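Local atomic coordinates of TIR domain-containing adapter molecule 1 (Homo sapiens, PDB entry 4BSX), a protein that acts as an adaptor in Toll-like receptor signalling of innate immunity, inducing interferon-beta, and has a helical N-terminal domain resembling IFIT proteins. Residues G19-G22 against Q23-L27; L45-A48 against M49-K53. The protein carries 2 engineered substitutions. All blocks are in the same frame, centred on the assembly; numbering follows the deposited sequence.

Contact 1: G19-G22 against Q23-L27; sequences GAAG and QDKLL
Lys25 turns CG away from its own backbone N (chi1 -166°), which lays the first part of its chain alongside Ala21: CG lies 3.8 Å from Ala21 CB, and Lys25 CB sits close to the Ala21 carbonyl oxygen. Bends at the three further torsions swing the end of the chain away, where NZ donates to a water that donates to Ala21 O. A second water also donates to Ala21 O, at 2.9 Å, and accepts from the backbone N of Lys25. One loop carbonyl is thus tied through solvent to both nitrogens of the same lysine. Gln23 keeps CG beside its backbone N and bends again at the next torsion, bringing NE2 to donate a hydrogen bond to a water 2.8 Å away, which in turn donates to Gly19 O. The direct bond of the junction runs from Leu26 N to Gly22 O at 3.1 Å, in the first turn of helix 23-33. Leu26 CG packs against the same oxygen, while its side chain, like that of Gln23, also touches Leu54; Ala21 and Lys25 touch Leu111. Gly22 has positive phi (98°), outside the helical region, where the chain leaves helix 11-19. The arrangement is a type I beta turn from Gly19 to Gly22, with Gly22 also the N-cap of helix 23-33: a short, water-bridged connection between two consecutive helices, consistent with the all-helical, TPR-related character of the domain.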
ATOM      1  N   GLY A  19       5.623 -11.970  -0.928  1.00 20.30           N
ATOM      2  CA  GLY A  19       6.301 -13.122  -1.489  1.00 15.39           C
ATOM      3  C   GLY A  19       6.687 -14.105  -0.397  1.00 27.32           C
ATOM      4  O   GLY A  19       6.470 -15.326  -0.538  1.00 46.99           O
ATOM      5  N   ALA A  20       7.229 -13.591   0.708  1.00 18.54           N
ATOM      6  CA  ALA A  20       7.730 -14.471   1.774  1.00 25.61           C
ATOM      7  C   ALA A  20       6.646 -15.107   2.660  1.00 18.54           C
ATOM      8  O   ALA A  20       6.983 -15.892   3.563  1.00  8.26           O
ATOM      9  CB  ALA A  20       8.708 -13.721   2.669  1.00 15.61           C
ATOM     10  N   ALA A  21       5.375 -14.753   2.455  1.00 15.70           N
ATOM     11  CA  ALA A  21       4.338 -15.189   3.414  1.00 22.31           C
ATOM     12  C   ALA A  21       3.858 -16.632   3.164  1.00 12.81           C
ATOM     13  O   ALA A  21       3.294 -17.253   4.056  1.00 19.16           O
ATOM     14  CB  ALA A  21       3.159 -14.243   3.419  1.00 19.05           C
ATOM     15  N   GLY A  22       4.118 -17.143   1.962  1.00 14.18           N
ATOM     16  CA  GLY A  22       3.632 -18.434   1.525  1.00 19.32           C
ATOM     17  C   GLY A  22       2.386 -18.264   0.677  1.00 13.73           C
ATOM     18  O   GLY A  22       1.699 -17.258   0.810  1.00 12.76           O
ATOM     19  N   GLN A  23       2.079 -19.252  -0.154  1.00 14.83           N
ATOM     20  CA  GLN A  23       0.929 -19.198  -1.038  1.00 15.72           C
ATOM     21  C   GLN A  23      -0.371 -19.330  -0.263  1.00 13.76           C
ATOM     22  O   GLN A  23      -1.401 -18.758  -0.678  1.00 11.75           O
ATOM     23  CB  GLN A  23       1.012 -20.296  -2.107  1.00 23.12           C
ATOM     24  CG  GLN A  23       2.267 -20.230  -3.073  1.00 26.46           C
ATOM     25  CD  GLN A  23       2.338 -18.947  -3.928  1.00 30.12           C
ATOM     26  OE1 GLN A  23       1.731 -18.842  -4.991  1.00 32.47           O
ATOM     27  NE2 GLN A  23       3.113 -17.978  -3.464  1.00 36.36           N
ATOM     28  N   ASP A  24      -0.341 -20.076   0.844  1.00 13.83           N
ATOM     29  CA  ASP A  24      -1.554 -20.289   1.643  1.00 17.82           C
ATOM     30  C   ASP A  24      -1.984 -18.926   2.203  1.00 15.74           C
ATOM     31  O   ASP A  24      -3.086 -18.449   1.902  1.00 12.27           O
ATOM     32  CB  ASP A  24      -1.353 -21.300   2.801  1.00 20.26           C
ATOM     33  CG  ASP A  24      -1.394 -22.771   2.362  1.00 14.33           C
ATOM     34  OD1 ASP A  24      -1.876 -23.108   1.248  1.00  7.58           O
ATOM     35  OD2 ASP A  24      -0.906 -23.600   3.159  1.00 13.18           O
ATOM     36  N   LYS A  25      -1.092 -18.291   2.962  1.00 17.35           N
ATOM     37  CA  LYS A  25      -1.273 -16.891   3.412  1.00 16.05           C
ATOM     38  C   LYS A  25      -1.693 -15.885   2.329  1.00 11.08           C
ATOM     39  O   LYS A  25      -2.612 -15.086   2.542  1.00 15.32           O
ATOM     40  CB  LYS A  25      -0.039 -16.368   4.129  1.00 13.08           C
ATOM     41  CG  LYS A  25      -0.302 -15.101   4.865  1.00 14.31           C
ATOM     42  CD  LYS A  25      -1.371 -15.216   5.969  1.00 20.00           C
ATOM     43  CE  LYS A  25      -1.099 -16.277   7.019  1.00 18.32           C
ATOM     44  NZ  LYS A  25      -0.101 -15.872   8.023  1.00 42.12           N
ATOM     45  N   LEU A  26      -1.100 -15.928   1.149  1.00  7.36           N
ATOM     46  CA  LEU A  26      -1.600 -15.056   0.092  1.00 10.74           C
ATOM     47  C   LEU A  26      -3.060 -15.342  -0.298  1.00  8.05           C
ATOM     48  O   LEU A  26      -3.865 -14.438  -0.456  1.00  8.69           O
ATOM     49  CB  LEU A  26      -0.718 -15.141  -1.140  1.00 13.89           C
ATOM     50  CG  LEU A  26       0.710 -14.598  -0.992  1.00 17.15           C
ATOM     51  CD1 LEU A  26       1.427 -14.758  -2.324  1.00 12.94           C
ATOM     52  CD2 LEU A  26       0.711 -13.151  -0.533  1.00 15.65           C
ATOM     53  N   LEU A  27      -3.391 -16.611  -0.479  1.00  9.26           N
ATOM     54  CA  LEU A  27      -4.776 -17.015  -0.671  1.00  9.68           C
ATOM     55  C   LEU A  27      -5.689 -16.478   0.458  1.00  7.96           C
ATOM     56  O   LEU A  27      -6.727 -15.897   0.179  1.00  7.73           O
ATOM     57  CB  LEU A  27      -4.889 -18.548  -0.802  1.00 12.49           C
ATOM     58  CG  LEU A  27      -4.376 -19.057  -2.169  1.00 10.49           C
ATOM     59  CD1 LEU A  27      -4.122 -20.537  -2.201  1.00 13.65           C
ATOM     60  CD2 LEU A  27      -5.346 -18.644  -3.313  1.00  9.94           C
TER
HETATM   61  O   HOH W   1       5.325 -17.795  -1.755  1.00 32.06           O
HETATM   62  O   HOH W   2       1.596 -19.533   3.788  1.00 14.03           O
HETATM   63  O   HOH W   3       2.539 -16.719   6.633  1.00 29.02           O

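Contact 2: L45-A48 against M49-K53; sequences LLHA and MVLLK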
ATOM      1  N   LEU A  45      -5.767  -1.700  -2.480  1.00 13.98           N
ATOM      2  CA  LEU A  45      -4.504  -1.704  -3.204  1.00 15.40           C
ATOM      3  C   LEU A  45      -3.745  -2.976  -2.789  1.00 13.08           C
ATOM      4  O   LEU A  45      -3.243  -3.707  -3.644  1.00 10.37           O
ATOM      5  CB  LEU A  45      -3.687  -0.421  -2.893  1.00 13.13           C
ATOM      6  CG  LEU A  45      -2.254  -0.309  -3.453  1.00 24.40           C
ATOM      7  CD1 LEU A  45      -2.304  -0.336  -4.963  1.00 14.04           C
ATOM      8  CD2 LEU A  45      -1.477   0.955  -2.969  1.00 15.07           C
ATOM      9  N   LEU A  46      -3.713  -3.269  -1.485  1.00 13.14           N
ATOM     10  CA  LEU A  46      -3.083  -4.500  -1.007  1.00 16.87           C
ATOM     11  C   LEU A  46      -3.742  -5.771  -1.577  1.00 15.88           C
ATOM     12  O   LEU A  46      -3.070  -6.786  -1.810  1.00 13.49           O
ATOM     13  CB  LEU A  46      -3.074  -4.564   0.512  1.00 12.49           C
ATOM     14  CG  LEU A  46      -2.186  -5.679   1.114  1.00 19.22           C
ATOM     15  CD1 LEU A  46      -0.730  -5.558   0.709  1.00 16.05           C
ATOM     16  CD2 LEU A  46      -2.271  -5.684   2.628  1.00 14.05           C
ATOM     17  N   HIS A  47      -5.034  -5.724  -1.813  1.00 13.35           N
ATOM     18  CA  HIS A  47      -5.721  -6.866  -2.434  1.00 18.00           C
ATOM     19  C   HIS A  47      -5.126  -7.100  -3.827  1.00 12.04           C
ATOM     20  O   HIS A  47      -4.836  -8.235  -4.242  1.00  8.68           O
ATOM     21  CB  HIS A  47      -7.230  -6.567  -2.493  1.00 12.58           C
ATOM     22  CG  HIS A  47      -8.022  -7.535  -3.306  1.00 15.94           C
ATOM     23  ND1 HIS A  47      -8.261  -8.833  -2.901  1.00 12.09           N
ATOM     24  CD2 HIS A  47      -8.648  -7.384  -4.498  1.00 20.17           C
ATOM     25  CE1 HIS A  47      -8.953  -9.457  -3.838  1.00 15.33           C
ATOM     26  NE2 HIS A  47      -9.212  -8.598  -4.808  1.00 18.65           N
ATOM     27  N   ALA A  48      -4.907  -6.004  -4.539  1.00 12.39           N
ATOM     28  CA  ALA A  48      -4.406  -6.076  -5.926  1.00 16.02           C
ATOM     29  C   ALA A  48      -2.962  -6.582  -5.980  1.00  9.68           C
ATOM     30  O   ALA A  48      -2.590  -7.370  -6.866  1.00 12.22           O
ATOM     31  CB  ALA A  48      -4.519  -4.686  -6.619  1.00 15.58           C
HETATM   32  N   MSE A  49      -2.137  -6.098  -5.049  1.00 10.68           N
HETATM   33  CA  MSE A  49      -0.716  -6.510  -4.943  1.00 12.28           C
HETATM   34  C   MSE A  49      -0.636  -7.989  -4.587  1.00 10.37           C
HETATM   35  O   MSE A  49       0.226  -8.735  -5.104  1.00  8.56           O
HETATM   36  CB  MSE A  49       0.005  -5.665  -3.900  1.00  5.31           C
HETATM   37  CG  MSE A  49       0.200  -4.190  -4.334  1.00 12.25           C
HETATM   38 SE   MSE A  49       0.707  -3.000  -2.828  1.00 19.00          SE
HETATM   39  CE  MSE A  49       2.316  -3.793  -2.140  1.00 11.03           C
ATOM     40  N   VAL A  50      -1.544  -8.422  -3.712  1.00 10.40           N
ATOM     41  CA  VAL A  50      -1.669  -9.862  -3.351  1.00  8.59           C
ATOM     42  C   VAL A  50      -1.939 -10.696  -4.579  1.00  5.17           C
ATOM     43  O   VAL A  50      -1.283 -11.672  -4.805  1.00 10.17           O
ATOM     44  CB  VAL A  50      -2.764 -10.088  -2.293  1.00  4.93           C
ATOM     45  CG1 VAL A  50      -3.198 -11.581  -2.257  1.00  9.32           C
ATOM     46  CG2 VAL A  50      -2.229  -9.651  -0.958  1.00  6.00           C
ATOM     47  N   LEU A  51      -2.893 -10.270  -5.398  1.00  6.07           N
ATOM     48  CA  LEU A  51      -3.202 -10.948  -6.654  1.00  7.53           C
ATOM     49  C   LEU A  51      -1.993 -10.996  -7.612  1.00 11.66           C
ATOM     50  O   LEU A  51      -1.728 -12.000  -8.290  1.00 12.37           O
ATOM     51  CB  LEU A  51      -4.355 -10.209  -7.330  1.00  8.00           C
ATOM     52  CG  LEU A  51      -5.671 -10.327  -6.599  1.00 24.58           C
ATOM     53  CD1 LEU A  51      -6.712  -9.361  -7.174  1.00 25.88           C
ATOM     54  CD2 LEU A  51      -6.148 -11.755  -6.697  1.00 14.52           C
ATOM     55  N   LEU A  52      -1.270  -9.885  -7.690  1.00 17.53           N
ATOM     56  CA  LEU A  52      -0.073  -9.814  -8.521  1.00  9.15           C
ATOM     57  C   LEU A  52       0.990 -10.792  -8.049  1.00  8.94           C
ATOM     58  O   LEU A  52       1.626 -11.448  -8.872  1.00 12.39           O
ATOM     59  CB  LEU A  52       0.508  -8.393  -8.500  1.00  7.00           C
ATOM     60  CG  LEU A  52      -0.274  -7.310  -9.239  1.00  9.09           C
ATOM     61  CD1 LEU A  52       0.390  -5.972  -9.049  1.00  9.80           C
ATOM     62  CD2 LEU A  52      -0.386  -7.688 -10.706  1.00 12.51           C
ATOM     63  N   LYS A  53       1.202 -10.872  -6.734  1.00 11.05           N
ATOM     64  CA  LYS A  53       2.166 -11.827  -6.170  1.00 14.59           C
ATOM     65  C   LYS A  53       1.715 -13.312  -6.292  1.00 18.54           C
ATOM     66  O   LYS A  53       2.516 -14.242  -6.192  1.00 18.89           O
ATOM     67  CB  LYS A  53       2.448 -11.468  -4.699  1.00  9.59           C
ATOM     68  CG  LYS A  53       3.817 -12.009  -4.205  1.00 25.15           C
ATOM     69  CD  LYS A  53       5.006 -11.199  -4.871  1.00 22.57           C
ATOM     70  CE  LYS A  53       6.376 -11.878  -4.665  1.00 36.33           C
ATOM     71  NZ  LYS A  53       7.440 -11.419  -5.620  1.00 29.87           N
TER
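Successive turns of helix 43-53, from near its start to its end, meet here through i to i+4 pairs in a buried helix of the TRIF N-terminal domain. Leu45 and Met49, a selenomethionine in this crystal, approach at an oblique angle: Leu45 CG lies 4.0 Å from Met49 SE. The chain of Met49 leaves with CG beside its backbone N (chi1 -69°), passes the carbonyl oxygen of Leu45 at 3.5 Å from CG, and bends at its last torsion. Beyond this pair the selenomethionine touches Leu11, Ala14 and Phe15 of helix 11-19. On another side of the helix, His47 and Leu51 interact: Leu51 CD1 comes over one face of the imidazole and is 3.5 Å from His47 NE2, while its CG stands above the plane, displaced toward the rim. Val50 sets CG2 beside the Leu46 carbonyl oxygen, at 3.1 Å, and only grazes the Leu46 side chain; Leu29 and Lys30 of helix 23-33 touch it from outside. Four backbone bonds of 2.9 to 3.0 Å link the turns, from Met49 N to Leu45 O, Val50 N to Leu46 O, Leu51 N to His47 O and Leu52 N to Ala48 O. The carbonyls of Leu45 to Ala48 and the N-H groups of Met49 to Leu52 are therefore satisfied inside the helix, as the imidazole face is met by a leucine methyl. Outward, Ala48, Leu51 and Leu52 touch helix 57-65, and Leu46, Met49 and Val50 touch helices 11-19 and 23-33, a largely apolar set.

Contact 1 comes first along the chain, at the corner between helices 11-19 and 23-33, and contact 2 follows on helix 43-53, the next helix after 23-33. Their centres are about 11 Å apart, on the same side of the chain's centre, contact 1 at the surface and contact 2 buried. They meet directly: Leu26 O packs on Val50 CG1 at 3.4 Å, and Gly19 CA lies 3.4 Å from Lys53 CE. The start of helix 23-33 is thereby set against the end of helix 43-53. Such packing of successive helices is consistent with the all-helical architecture of the domain and its similarity to IFIT proteins.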